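Local coordinates for protein transcriptional regulator, putative (Pseudomonas syringae pv. tomato, PDB 2R5F) that probably acts as a DNA-binding transcription factor of the SorC family whose C-terminal domain, present here, is thought to bind a sugar effector, at residues I22-V27 with L249-T254; Q58-I63 with A86-Q91; V90-G95 with H148-I153; S152-I157 with S223-L228; V158-L163 with G191-R196. All coordinates share one frame; numbering follows the deposited sequence.

Contact 1. Residues I22-V27 with L249-T254; sequences IRQVIV and LDVLIT
Q24-V27 and V251-T254 pair as parallel strands at one end of the central sheet of this Rossmann-like domain. Four backbone hydrogen bonds hold the ladder. Q24 N gives to D250 O (3.1 Å), L252 N to Q24 O, I26 N to L252 O (2.9 Å) and T254 N to I26 O. V25, V27, L252 and T254 lie on one face; helices 237-245 and 256-262 cover parts of it. Q24, I26, V251 and I253 lie on the other, where Q24, V251 and I253 touch helix 36-54. There the Q24 side chain runs alongside V251, with OE1 3.6 Å from V251 CG1. Before the strand, I22 CG1 is anti to the backbone N (chi1 168°). This carries CD1 over the opposing backbone, 3.9 Å from L252 CB. D250 CB lies over one face of the R23 guanidinium, toward its rim. R23 NH1 is 4.5 Å from D250 OD1, well out of the guanidinium plane, so no salt bridge forms. A water accepts from R23 N and donates to D250 OD1, while D250 OD2 takes the N-H of V227. The cross-strand hydrogen bonds are thus all backbone to backbone, and Q17 and E13 of helix 10-20 take the outer N-H groups of V25 and V27.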
# COMPACT_ATOMS: atom_id res chain seq x y z
N ILE A 22 -14.53 -7.08 2.80
CA ILE A 22 -13.13 -7.01 3.13
C ILE A 22 -12.94 -7.54 4.54
O ILE A 22 -13.75 -7.23 5.45
CB ILE A 22 -12.57 -5.55 2.98
CG1 ILE A 22 -11.18 -5.42 3.61
CG2 ILE A 22 -13.49 -4.54 3.64
CD1 ILE A 22 -10.41 -4.19 3.17
N ARG A 23 -11.86 -8.28 4.74
CA ARG A 23 -11.55 -8.90 6.03
C ARG A 23 -11.45 -7.93 7.19
O ARG A 23 -12.09 -8.15 8.22
CB ARG A 23 -10.24 -9.68 5.94
CG ARG A 23 -10.10 -10.73 7.03
CD ARG A 23 -8.64 -11.01 7.37
NE ARG A 23 -7.82 -11.49 6.26
CZ ARG A 23 -6.50 -11.27 6.19
NH1 ARG A 23 -5.79 -11.73 5.16
NH2 ARG A 23 -5.89 -10.56 7.15
N GLN A 24 -10.65 -6.87 7.03
CA GLN A 24 -10.39 -5.95 8.13
C GLN A 24 -10.37 -4.52 7.69
O GLN A 24 -9.79 -4.19 6.67
CB GLN A 24 -9.06 -6.28 8.83
CG GLN A 24 -8.91 -5.59 10.18
CD GLN A 24 -7.60 -5.90 10.87
OE1 GLN A 24 -6.60 -6.21 10.22
NE2 GLN A 24 -7.59 -5.81 12.19
N VAL A 25 -11.02 -3.66 8.46
CA VAL A 25 -10.89 -2.22 8.26
C VAL A 25 -10.50 -1.67 9.63
O VAL A 25 -11.04 -2.09 10.66
CB VAL A 25 -12.24 -1.61 7.79
CG1 VAL A 25 -12.23 -0.12 7.90
CG2 VAL A 25 -12.64 -2.11 6.38
N ILE A 26 -9.51 -0.79 9.65
CA ILE A 26 -9.06 -0.10 10.86
C ILE A 26 -9.34 1.35 10.60
O ILE A 26 -8.89 1.87 9.59
CB ILE A 26 -7.55 -0.33 11.07
CG1 ILE A 26 -7.28 -1.84 11.22
CG2 ILE A 26 -7.02 0.56 12.21
CD1 ILE A 26 -6.00 -2.24 11.90
N VAL A 27 -10.09 2.00 11.49
CA VAL A 27 -10.42 3.42 11.32
C VAL A 27 -9.69 4.27 12.36
O VAL A 27 -9.76 3.99 13.58
CB VAL A 27 -11.96 3.70 11.33
CG1 VAL A 27 -12.24 5.20 11.37
CG2 VAL A 27 -12.65 3.09 10.11
N LEU A 249 -7.88 -5.42 -1.75
CA LEU A 249 -7.46 -5.23 -0.38
C LEU A 249 -8.02 -6.28 0.57
O LEU A 249 -9.16 -6.73 0.43
CB LEU A 249 -7.91 -3.84 0.10
CG LEU A 249 -7.49 -2.66 -0.78
CD1 LEU A 249 -8.04 -1.38 -0.20
CD2 LEU A 249 -5.92 -2.64 -0.94
N ASP A 250 -7.19 -6.66 1.53
CA ASP A 250 -7.57 -7.51 2.64
C ASP A 250 -7.67 -6.73 3.97
O ASP A 250 -8.44 -7.08 4.85
CB ASP A 250 -6.57 -8.65 2.75
CG ASP A 250 -6.57 -9.52 1.51
OD1 ASP A 250 -7.57 -10.25 1.32
OD2 ASP A 250 -5.59 -9.45 0.71
N VAL A 251 -6.86 -5.68 4.09
CA VAL A 251 -6.88 -4.76 5.21
C VAL A 251 -6.85 -3.35 4.64
O VAL A 251 -6.07 -3.04 3.74
CB VAL A 251 -5.66 -4.98 6.18
CG1 VAL A 251 -5.76 -4.07 7.45
CG2 VAL A 251 -5.52 -6.47 6.56
N LEU A 252 -7.74 -2.50 5.15
CA LEU A 252 -7.68 -1.08 4.80
C LEU A 252 -7.55 -0.31 6.07
O LEU A 252 -8.31 -0.54 6.99
CB LEU A 252 -8.96 -0.65 4.06
CG LEU A 252 -9.19 0.84 3.89
CD1 LEU A 252 -8.23 1.49 2.87
CD2 LEU A 252 -10.69 1.05 3.55
N ILE A 253 -6.55 0.57 6.12
CA ILE A 253 -6.43 1.55 7.19
C ILE A 253 -6.73 2.94 6.62
O ILE A 253 -6.12 3.34 5.63
CB ILE A 253 -5.04 1.55 7.83
CG1 ILE A 253 -4.70 0.11 8.33
CG2 ILE A 253 -5.00 2.60 8.94
CD1 ILE A 253 -3.22 -0.05 8.83
N THR A 254 -7.71 3.62 7.22
CA THR A 254 -8.21 4.86 6.67
C THR A 254 -8.76 5.74 7.78
O THR A 254 -8.94 5.29 8.91
CB THR A 254 -9.31 4.60 5.56
OG1 THR A 254 -9.53 5.82 4.85
CG2 THR A 254 -10.63 4.10 6.13
O HOH W 1 -10.56 -9.54 2.47

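Contact 2. Residues Q58-I63 with A86-Q91; sequences QDHIGI and AQEVVQ
H60 ND1 donates to E88 OE2, which meets the imidazole at its edge, near the ring plane. The bond is nearly straight (171°), but its 2.5 Å between ND1 and OE2 is very short and the exact length is doubtful. Ring and carboxylate planes are 58° apart. Q87 covers one ring face in a CH-pi contact: its CB stands 3.6 Å from the centroid of the H60 ring, over its centre. E88 reaches the histidine because its CG sits between the backbone N and the carbonyl carbon (chi1 55°), with the chain extended beyond. On the opposite face of the sheet, I61 CD1 packs on A86 CB at 3.8 Å, and I61 and I63 rest on V89. Beneath these side chains runs a parallel ladder. I61 N bonds to E88 O, V90 N to I61 O (2.8 Å) and I63 N to V90 O (2.9 Å). The two strands, with helix 68-75 between them in sequence, form a beta-alpha-beta unit of the Rossmann-like sheet. Q87 N also bonds to D59 O (2.9 Å). Further out, R149 forms a salt bridge to E88 OE2, so this oxygen is held by two donors. T154 OG1 bonds to both H60 N and D59 OD1, tying this segment to the next strand. Helix 101-115 covers I61, I63 and V89.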
# COMPACT_ATOMS: atom_id res chain seq x y z
N GLN A 58 8.29 -14.76 8.76
CA GLN A 58 8.17 -15.52 7.52
C GLN A 58 7.60 -14.70 6.36
O GLN A 58 7.67 -15.14 5.20
CB GLN A 58 7.31 -16.76 7.76
CG GLN A 58 8.07 -18.08 7.80
CD GLN A 58 9.28 -18.05 8.72
OE1 GLN A 58 9.15 -18.01 9.95
NE2 GLN A 58 10.47 -18.10 8.13
N ASP A 59 7.07 -13.52 6.65
CA ASP A 59 6.44 -12.66 5.63
C ASP A 59 7.46 -12.09 4.64
O ASP A 59 8.55 -11.68 5.03
CB ASP A 59 5.68 -11.50 6.29
CG ASP A 59 4.22 -11.83 6.64
OD1 ASP A 59 3.56 -12.67 5.98
OD2 ASP A 59 3.70 -11.20 7.58
N HIS A 60 7.10 -12.11 3.36
CA HIS A 60 7.87 -11.50 2.30
C HIS A 60 7.06 -10.29 1.87
O HIS A 60 6.00 -10.45 1.28
CB HIS A 60 7.97 -12.47 1.11
CG HIS A 60 8.69 -13.75 1.43
ND1 HIS A 60 9.88 -14.11 0.82
CD2 HIS A 60 8.39 -14.76 2.28
CE1 HIS A 60 10.27 -15.28 1.29
NE2 HIS A 60 9.38 -15.69 2.18
N ILE A 61 7.58 -9.10 2.18
CA ILE A 61 6.85 -7.87 2.04
C ILE A 61 7.10 -7.18 0.70
O ILE A 61 8.24 -7.11 0.26
CB ILE A 61 7.24 -6.89 3.16
CG1 ILE A 61 6.85 -7.48 4.52
CG2 ILE A 61 6.64 -5.48 2.89
CD1 ILE A 61 7.47 -6.78 5.68
N GLY A 62 6.04 -6.70 0.04
CA GLY A 62 6.21 -5.85 -1.14
C GLY A 62 5.64 -4.51 -0.75
O GLY A 62 4.65 -4.48 -0.04
N ILE A 63 6.26 -3.41 -1.15
CA ILE A 63 5.68 -2.09 -0.87
C ILE A 63 5.62 -1.22 -2.13
O ILE A 63 6.52 -1.24 -2.98
CB ILE A 63 6.37 -1.29 0.29
CG1 ILE A 63 7.80 -0.83 -0.08
CG2 ILE A 63 6.33 -2.02 1.62
CD1 ILE A 63 8.29 0.42 0.76
N ALA A 86 11.34 -9.90 9.10
CA ALA A 86 10.73 -10.33 7.85
C ALA A 86 11.75 -11.02 6.99
O ALA A 86 12.94 -10.86 7.21
CB ALA A 86 10.10 -9.12 7.08
N GLN A 87 11.29 -11.79 6.00
CA GLN A 87 12.18 -12.39 4.99
C GLN A 87 12.79 -11.41 3.97
O GLN A 87 13.97 -11.52 3.65
CB GLN A 87 11.46 -13.53 4.24
CG GLN A 87 11.07 -14.71 5.12
CD GLN A 87 12.28 -15.29 5.82
OE1 GLN A 87 13.05 -16.04 5.23
NE2 GLN A 87 12.47 -14.91 7.07
N GLU A 88 12.01 -10.47 3.44
CA GLU A 88 12.53 -9.48 2.48
C GLU A 88 11.53 -8.33 2.29
O GLU A 88 10.36 -8.46 2.67
CB GLU A 88 12.80 -10.15 1.13
CG GLU A 88 11.54 -10.88 0.58
CD GLU A 88 11.76 -11.67 -0.69
OE1 GLU A 88 12.37 -11.13 -1.64
OE2 GLU A 88 11.27 -12.81 -0.77
N VAL A 89 12.00 -7.22 1.72
CA VAL A 89 11.17 -6.10 1.33
C VAL A 89 11.47 -5.89 -0.16
O VAL A 89 12.62 -5.68 -0.54
CB VAL A 89 11.51 -4.84 2.14
CG1 VAL A 89 10.71 -3.61 1.65
CG2 VAL A 89 11.25 -5.11 3.63
N VAL A 90 10.43 -6.00 -0.98
CA VAL A 90 10.55 -5.86 -2.44
C VAL A 90 9.89 -4.55 -2.86
O VAL A 90 8.77 -4.23 -2.42
CB VAL A 90 9.93 -7.10 -3.17
CG1 VAL A 90 10.08 -7.01 -4.72
CG2 VAL A 90 10.55 -8.38 -2.62
N GLN A 91 10.60 -3.78 -3.66
CA GLN A 91 10.04 -2.59 -4.27
C GLN A 91 9.06 -3.01 -5.35
O GLN A 91 9.45 -3.72 -6.27
CB GLN A 91 11.17 -1.78 -4.89
CG GLN A 91 10.67 -0.59 -5.67
CD GLN A 91 11.77 0.42 -5.87
OE1 GLN A 91 12.91 0.16 -5.52
NE2 GLN A 91 11.43 1.56 -6.45

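Contact 3. Residues V90-G95 with H148-I153; sequences VQLLGG and HRFDSI
F150 puts the CE1 corner of its ring against V90 and L92. V90 CG1 meets the ring at its edge, near the ring plane, 4.1 Å from F150 CE1. L92 CD2 comes obliquely, 3.8 Å from the same F150 CE1. This is helix-to-sheet packing in an alpha/beta Rossmann-like domain. The end of helix 138-149 and the turn that leads to strand 155-162 lie against strand 88-94. No hydrogen bond crosses the contact; it is made by apolar groups. R149 brings its CB down on V90, 3.6 Å from V90 CG2. Its chain then bends at chi2 and chi3, and the guanidinium turns away toward E88, with a cation-pi contact to F120. The turn is closed by S152 N, which bonds to R149 O at 2.8 Å. I153 follows and points back at the strand, with CD1 4.1 Å from V90 CB. L92 has its CG anti to the carbonyl carbon (chi1 -65°); together with chi2 (179°) this sets CD2 toward F150 and I153. M216 touches L92 and I153 from outside the two segments. On the far side of the strand, Q91 NE2 bonds to L93 O at 3.0 Å and spans the break in the strand, while Q91 OE1 takes the N-H of L122. The tightest carbon pair across the contact is I153 CD1 with L92 CD2, at 3.4 Å.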
# COMPACT_ATOMS: atom_id res chain seq x y z
N VAL A 90 10.43 -6.00 -0.98
CA VAL A 90 10.55 -5.86 -2.44
C VAL A 90 9.89 -4.55 -2.86
O VAL A 90 8.77 -4.23 -2.42
CB VAL A 90 9.93 -7.10 -3.17
CG1 VAL A 90 10.08 -7.01 -4.72
CG2 VAL A 90 10.55 -8.38 -2.62
N GLN A 91 10.60 -3.78 -3.66
CA GLN A 91 10.04 -2.59 -4.27
C GLN A 91 9.06 -3.01 -5.35
O GLN A 91 9.45 -3.72 -6.27
CB GLN A 91 11.17 -1.78 -4.89
CG GLN A 91 10.67 -0.59 -5.67
CD GLN A 91 11.77 0.42 -5.87
OE1 GLN A 91 12.91 0.16 -5.52
NE2 GLN A 91 11.43 1.56 -6.45
N LEU A 92 7.80 -2.57 -5.25
CA LEU A 92 6.76 -3.07 -6.17
C LEU A 92 6.45 -2.17 -7.35
O LEU A 92 5.59 -2.52 -8.16
CB LEU A 92 5.45 -3.34 -5.44
CG LEU A 92 5.34 -4.42 -4.37
CD1 LEU A 92 3.93 -4.39 -3.84
CD2 LEU A 92 5.70 -5.80 -4.87
N LEU A 93 7.10 -1.01 -7.42
CA LEU A 93 6.92 -0.04 -8.51
C LEU A 93 8.19 0.80 -8.63
O LEU A 93 8.71 1.29 -7.62
CB LEU A 93 5.72 0.90 -8.25
CG LEU A 93 5.63 2.22 -9.07
CD1 LEU A 93 5.73 2.00 -10.55
CD2 LEU A 93 4.34 2.99 -8.77
N GLY A 94 8.67 0.95 -9.85
CA GLY A 94 9.85 1.76 -10.12
C GLY A 94 9.72 2.45 -11.47
O GLY A 94 9.12 1.90 -12.40
N GLY A 95 10.28 3.65 -11.56
CA GLY A 95 10.24 4.45 -12.78
C GLY A 95 11.53 5.23 -12.89
O GLY A 95 12.56 4.79 -12.38
N HIS A 148 11.23 -11.59 -10.05
CA HIS A 148 11.23 -12.95 -9.54
C HIS A 148 10.55 -13.05 -8.16
O HIS A 148 9.87 -14.04 -7.85
CB HIS A 148 12.67 -13.45 -9.47
CG HIS A 148 12.81 -14.83 -8.93
ND1 HIS A 148 12.57 -15.95 -9.69
CD2 HIS A 148 13.18 -15.27 -7.70
CE1 HIS A 148 12.78 -17.03 -8.95
NE2 HIS A 148 13.14 -16.65 -7.74
N ARG A 149 10.74 -12.02 -7.35
CA ARG A 149 10.27 -12.01 -5.98
C ARG A 149 8.75 -11.86 -5.85
O ARG A 149 8.18 -12.32 -4.86
CB ARG A 149 10.95 -10.90 -5.17
CG ARG A 149 12.47 -10.82 -5.24
CD ARG A 149 13.19 -12.09 -4.80
NE ARG A 149 12.47 -12.82 -3.75
CZ ARG A 149 12.67 -14.10 -3.45
NH1 ARG A 149 11.95 -14.67 -2.48
NH2 ARG A 149 13.58 -14.82 -4.10
N PHE A 150 8.11 -11.24 -6.85
CA PHE A 150 6.65 -10.99 -6.81
C PHE A 150 5.86 -12.23 -6.41
O PHE A 150 4.87 -12.13 -5.69
CB PHE A 150 6.11 -10.48 -8.16
CG PHE A 150 6.50 -9.07 -8.49
CD1 PHE A 150 7.24 -8.29 -7.61
CD2 PHE A 150 6.12 -8.51 -9.71
CE1 PHE A 150 7.61 -6.99 -7.94
CE2 PHE A 150 6.48 -7.21 -10.05
CZ PHE A 150 7.22 -6.45 -9.17
N ASP A 151 6.30 -13.39 -6.86
CA ASP A 151 5.55 -14.60 -6.60
C ASP A 151 5.71 -15.13 -5.17
O ASP A 151 4.89 -15.94 -4.72
CB ASP A 151 5.88 -15.64 -7.67
CG ASP A 151 5.28 -15.28 -9.03
OD1 ASP A 151 4.05 -15.49 -9.20
OD2 ASP A 151 6.02 -14.75 -9.89
N SER A 152 6.74 -14.66 -4.46
CA SER A 152 6.96 -15.06 -3.07
C SER A 152 6.23 -14.11 -2.09
O SER A 152 5.98 -14.48 -0.94
CB SER A 152 8.46 -15.15 -2.74
OG SER A 152 9.22 -15.76 -3.79
N ILE A 153 5.89 -12.91 -2.55
CA ILE A 153 5.28 -11.91 -1.65
C ILE A 153 4.02 -12.39 -0.93
O ILE A 153 3.12 -12.97 -1.54
CB ILE A 153 5.04 -10.58 -2.36
CG1 ILE A 153 6.38 -9.88 -2.57
CG2 ILE A 153 4.11 -9.68 -1.53
CD1 ILE A 153 6.33 -8.97 -3.73

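Contact 4. Residues S152-I157 with S223-L228; sequences SITLAI and SINRVL
A156 and I157 pair with V227 and L228 as parallel neighbours in the middle of the Rossmann-like sheet. The backbone bonds come first. A156 N gives to R226 O at 3.0 Å, and L228 N gives to A156 O at 2.7 Å. CA-H groups of L155, V227 and I157 add weaker contacts to the opposing carbonyls. Apolar contacts fall on both faces. On one, I224 CD1 lies 3.8 Å from I153 CG2 and 3.9 Å from A156 CB, with V227 CG2 beside the same alanine. I224 holds this place with CG1 anti to its carbonyl carbon (chi1 -72°), while its CG2 rests on T154 O. N225 CB presses on the same T154 O. On the other face, I157 and L228 run side by side, and L51 of helix 36-54 touches both. One polar bridge joins the loops: a water donates to I153 O (2.6 Å) and accepts from N225 N. L155 CD1 touches L228 CB at 4.2 Å, and it covers R226 as well. R226 NE bonds to Y50 OH, and its NH2 makes a long, weak ion pair with D59. L155 CD1 sits over the centre of one guanidinium face, 4.1 Å from R226 CZ.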
# COMPACT_ATOMS: atom_id res chain seq x y z
N SER A 152 6.74 -14.66 -4.46
CA SER A 152 6.96 -15.06 -3.07
C SER A 152 6.23 -14.11 -2.09
O SER A 152 5.98 -14.48 -0.94
CB SER A 152 8.46 -15.15 -2.74
OG SER A 152 9.22 -15.76 -3.79
N ILE A 153 5.89 -12.91 -2.55
CA ILE A 153 5.28 -11.91 -1.65
C ILE A 153 4.02 -12.39 -0.93
O ILE A 153 3.12 -12.97 -1.54
CB ILE A 153 5.04 -10.58 -2.36
CG1 ILE A 153 6.38 -9.88 -2.57
CG2 ILE A 153 4.11 -9.68 -1.53
CD1 ILE A 153 6.33 -8.97 -3.73
N THR A 154 3.98 -12.17 0.39
CA THR A 154 2.91 -12.62 1.24
C THR A 154 2.14 -11.47 1.88
O THR A 154 1.01 -11.65 2.29
CB THR A 154 3.43 -13.55 2.35
OG1 THR A 154 4.23 -12.81 3.27
CG2 THR A 154 4.24 -14.66 1.75
N LEU A 155 2.77 -10.30 1.98
CA LEU A 155 2.13 -9.08 2.46
C LEU A 155 2.46 -7.93 1.53
O LEU A 155 3.61 -7.47 1.50
CB LEU A 155 2.60 -8.75 3.87
CG LEU A 155 2.21 -7.39 4.50
CD1 LEU A 155 0.72 -7.21 4.70
CD2 LEU A 155 2.93 -7.25 5.83
N ALA A 156 1.49 -7.47 0.75
CA ALA A 156 1.68 -6.24 -0.04
C ALA A 156 1.12 -5.06 0.69
O ALA A 156 -0.02 -5.08 1.12
CB ALA A 156 1.07 -6.36 -1.45
N ILE A 157 1.93 -4.01 0.84
CA ILE A 157 1.49 -2.77 1.43
C ILE A 157 1.42 -1.69 0.34
O ILE A 157 2.43 -1.37 -0.29
CB ILE A 157 2.46 -2.29 2.55
CG1 ILE A 157 2.81 -3.46 3.49
CG2 ILE A 157 1.86 -1.04 3.26
CD1 ILE A 157 3.85 -3.15 4.45
N SER A 223 -4.28 -12.09 -5.80
CA SER A 223 -3.93 -13.39 -5.22
C SER A 223 -2.94 -13.38 -4.03
O SER A 223 -2.63 -14.44 -3.49
CB SER A 223 -3.37 -14.30 -6.31
OG SER A 223 -2.14 -13.77 -6.79
N ILE A 224 -2.42 -12.22 -3.64
CA ILE A 224 -1.47 -12.17 -2.51
C ILE A 224 -2.17 -12.51 -1.19
O ILE A 224 -3.28 -12.02 -0.92
CB ILE A 224 -0.68 -10.82 -2.47
CG1 ILE A 224 0.34 -10.80 -3.60
CG2 ILE A 224 0.04 -10.64 -1.14
CD1 ILE A 224 1.03 -9.50 -3.81
N ASN A 225 -1.53 -13.37 -0.38
CA ASN A 225 -2.02 -13.77 0.95
C ASN A 225 -2.75 -12.63 1.71
O ASN A 225 -3.81 -12.85 2.30
CB ASN A 225 -0.87 -14.33 1.82
CG ASN A 225 -0.54 -15.80 1.53
OD1 ASN A 225 0.56 -16.29 1.84
ND2 ASN A 225 -1.50 -16.52 0.95
N ARG A 226 -2.19 -11.43 1.67
CA ARG A 226 -2.66 -10.31 2.49
C ARG A 226 -2.21 -8.98 1.87
O ARG A 226 -1.01 -8.71 1.74
CB ARG A 226 -2.09 -10.47 3.90
CG ARG A 226 -2.36 -9.42 4.92
CD ARG A 226 -2.33 -10.14 6.25
NE ARG A 226 -1.68 -9.40 7.33
CZ ARG A 226 -0.46 -9.64 7.81
NH1 ARG A 226 0.02 -8.89 8.80
NH2 ARG A 226 0.28 -10.62 7.31
N VAL A 227 -3.17 -8.18 1.43
CA VAL A 227 -2.85 -6.87 0.86
C VAL A 227 -3.37 -5.78 1.80
O VAL A 227 -4.57 -5.73 2.11
CB VAL A 227 -3.41 -6.69 -0.57
CG1 VAL A 227 -3.11 -5.30 -1.14
CG2 VAL A 227 -2.84 -7.77 -1.49
N LEU A 228 -2.44 -4.97 2.28
CA LEU A 228 -2.73 -3.86 3.17
C LEU A 228 -2.85 -2.61 2.32
O LEU A 228 -1.86 -2.21 1.69
CB LEU A 228 -1.59 -3.70 4.20
CG LEU A 228 -1.56 -2.62 5.31
CD1 LEU A 228 -2.83 -2.59 6.11
CD2 LEU A 228 -0.39 -2.85 6.26
O HOH W 2 1.20 -14.71 -1.57

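Contact 5. Residues V158-L163 with G191-R196; sequences VGIGEL and GDICLR
D192 places its CG between its backbone N and carbonyl carbon (chi1 81°), which turns the carboxylate toward G161, so that D192 OD1 lies 3.4 Å from G161 CA. In I193, CG1 is anti to the carbonyl carbon (chi1 -69°), which leaves CG2 anti to the backbone N. The side chains of I193 and V158 cross at about a right angle, with I193 CG2 3.8 Å from V158 CB. The other branch, CG1, lies alongside I160, pointing the same way. Under the side chains, G161 and D192 form an antiparallel hydrogen-bonded pair. G161 N gives to D192 O at 2.9 Å, and D192 N gives to G161 O at 3.0 Å. The next pair, E162 with G191, is non-hydrogen-bonded; E162 CA and G191 CA are 4.3 Å apart. Strand 191-193 thus adds antiparallel to the far end of strand 155-162, on an otherwise largely parallel Rossmann-like sheet. It turns at once into a beta hairpin through a type I' turn from I193 to R196. The turn is closed by R196 N to I193 O at 2.7 Å and by the reverse bond from I193 N. D192 OD2 also accepts from L195 N, an Asx motif that ties the carboxylate to the turn. A water bridges G159 O and C194 N. K236 NZ bonds to I160 O nearby. A sulfate ion, probably from the crystallisation liquor, lies about 4 Å from G159 at the nearest atoms.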
# COMPACT_ATOMS: atom_id res chain seq x y z
N VAL A 158 0.24 -1.14 0.11
CA VAL A 158 0.01 -0.28 -1.08
C VAL A 158 -0.77 0.98 -0.73
O VAL A 158 -1.68 0.96 0.11
CB VAL A 158 -0.74 -1.05 -2.25
CG1 VAL A 158 0.06 -2.29 -2.73
CG2 VAL A 158 -2.17 -1.44 -1.85
N GLY A 159 -0.43 2.09 -1.38
CA GLY A 159 -1.23 3.28 -1.28
C GLY A 159 -2.23 3.15 -2.41
O GLY A 159 -2.12 2.26 -3.25
N ILE A 160 -3.21 4.04 -2.44
CA ILE A 160 -4.22 4.03 -3.49
C ILE A 160 -4.25 5.45 -4.03
O ILE A 160 -4.48 6.39 -3.28
CB ILE A 160 -5.60 3.55 -2.93
CG1 ILE A 160 -5.49 2.07 -2.49
CG2 ILE A 160 -6.73 3.70 -3.97
CD1 ILE A 160 -6.46 1.68 -1.40
N GLY A 161 -3.96 5.62 -5.32
CA GLY A 161 -4.02 6.95 -5.94
C GLY A 161 -5.38 7.25 -6.57
O GLY A 161 -6.04 6.36 -7.11
N GLU A 162 -5.79 8.51 -6.53
CA GLU A 162 -6.98 8.95 -7.25
C GLU A 162 -6.61 9.54 -8.63
O GLU A 162 -5.55 10.14 -8.77
CB GLU A 162 -7.77 9.97 -6.40
CG GLU A 162 -7.20 11.43 -6.33
CD GLU A 162 -6.01 11.62 -5.37
OE1 GLU A 162 -5.09 10.77 -5.33
OE2 GLU A 162 -5.99 12.64 -4.63
N LEU A 163 -7.48 9.35 -9.63
CA LEU A 163 -7.36 10.04 -10.93
C LEU A 163 -8.33 11.22 -11.08
O LEU A 163 -9.54 11.04 -11.21
CB LEU A 163 -7.56 9.07 -12.10
CG LEU A 163 -6.64 9.29 -13.31
CD1 LEU A 163 -6.79 8.15 -14.28
CD2 LEU A 163 -6.90 10.62 -14.03
N GLY A 191 -8.79 5.44 -10.39
CA GLY A 191 -7.68 5.32 -9.44
C GLY A 191 -6.63 4.32 -9.87
O GLY A 191 -6.74 3.72 -10.94
N ASP A 192 -5.61 4.12 -9.03
CA ASP A 192 -4.52 3.20 -9.34
C ASP A 192 -3.94 2.62 -8.07
O ASP A 192 -3.94 3.27 -7.01
CB ASP A 192 -3.41 3.90 -10.14
CG ASP A 192 -2.46 4.72 -9.25
OD1 ASP A 192 -2.76 5.88 -8.95
OD2 ASP A 192 -1.38 4.21 -8.88
N ILE A 193 -3.46 1.39 -8.20
CA ILE A 193 -2.55 0.78 -7.25
C ILE A 193 -1.30 0.45 -8.07
O ILE A 193 -1.40 -0.16 -9.14
CB ILE A 193 -3.11 -0.49 -6.60
CG1 ILE A 193 -4.28 -0.15 -5.67
CG2 ILE A 193 -1.99 -1.20 -5.85
CD1 ILE A 193 -5.10 -1.31 -5.15
N CYS A 194 -0.15 0.90 -7.59
CA CYS A 194 1.16 0.69 -8.23
C CYS A 194 1.23 1.17 -9.68
O CYS A 194 1.91 0.55 -10.49
CB CYS A 194 1.58 -0.78 -8.15
SG CYS A 194 1.90 -1.36 -6.46
N LEU A 195 0.55 2.27 -10.00
CA LEU A 195 0.43 2.77 -11.36
C LEU A 195 -0.34 1.78 -12.24
O LEU A 195 -0.29 1.86 -13.46
CB LEU A 195 1.81 3.09 -11.95
CG LEU A 195 2.02 4.52 -12.46
CD1 LEU A 195 1.45 5.58 -11.47
CD2 LEU A 195 3.48 4.75 -12.73
N ARG A 196 -1.07 0.86 -11.63
CA ARG A 196 -2.03 0.06 -12.39
C ARG A 196 -3.46 0.59 -12.17
O ARG A 196 -3.97 0.56 -11.08
CB ARG A 196 -1.91 -1.42 -11.99
CG ARG A 196 -0.47 -2.01 -12.12
CD ARG A 196 -0.04 -2.05 -13.58
NE ARG A 196 1.25 -2.70 -13.76
CZ ARG A 196 1.48 -3.71 -14.60
NH1 ARG A 196 0.50 -4.20 -15.36
NH2 ARG A 196 2.68 -4.25 -14.68
O HOH W 3 0.08 2.33 -5.24

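Contact 1 joins an early strand, 24-28, to a late one, 251-255, and its loop encloses the other four contacts. Within it, contact 2 closes a short loop through helix 68-75. Contact 3 opens on V90 and Q91, where contact 2 ends, and closes at the end of helix 138-149. Contact 4 opens at S152 and I153, where contact 3 ends, and runs on to strand 226-230. Contact 5 sits within that loop and adds the antiparallel hairpin. No two loops cross. Contacts 1, 2 and 4 tie together neighbouring parallel strands, and contact 3 seats a helix end on the sheet. D250 to V227 links contacts 1 and 4.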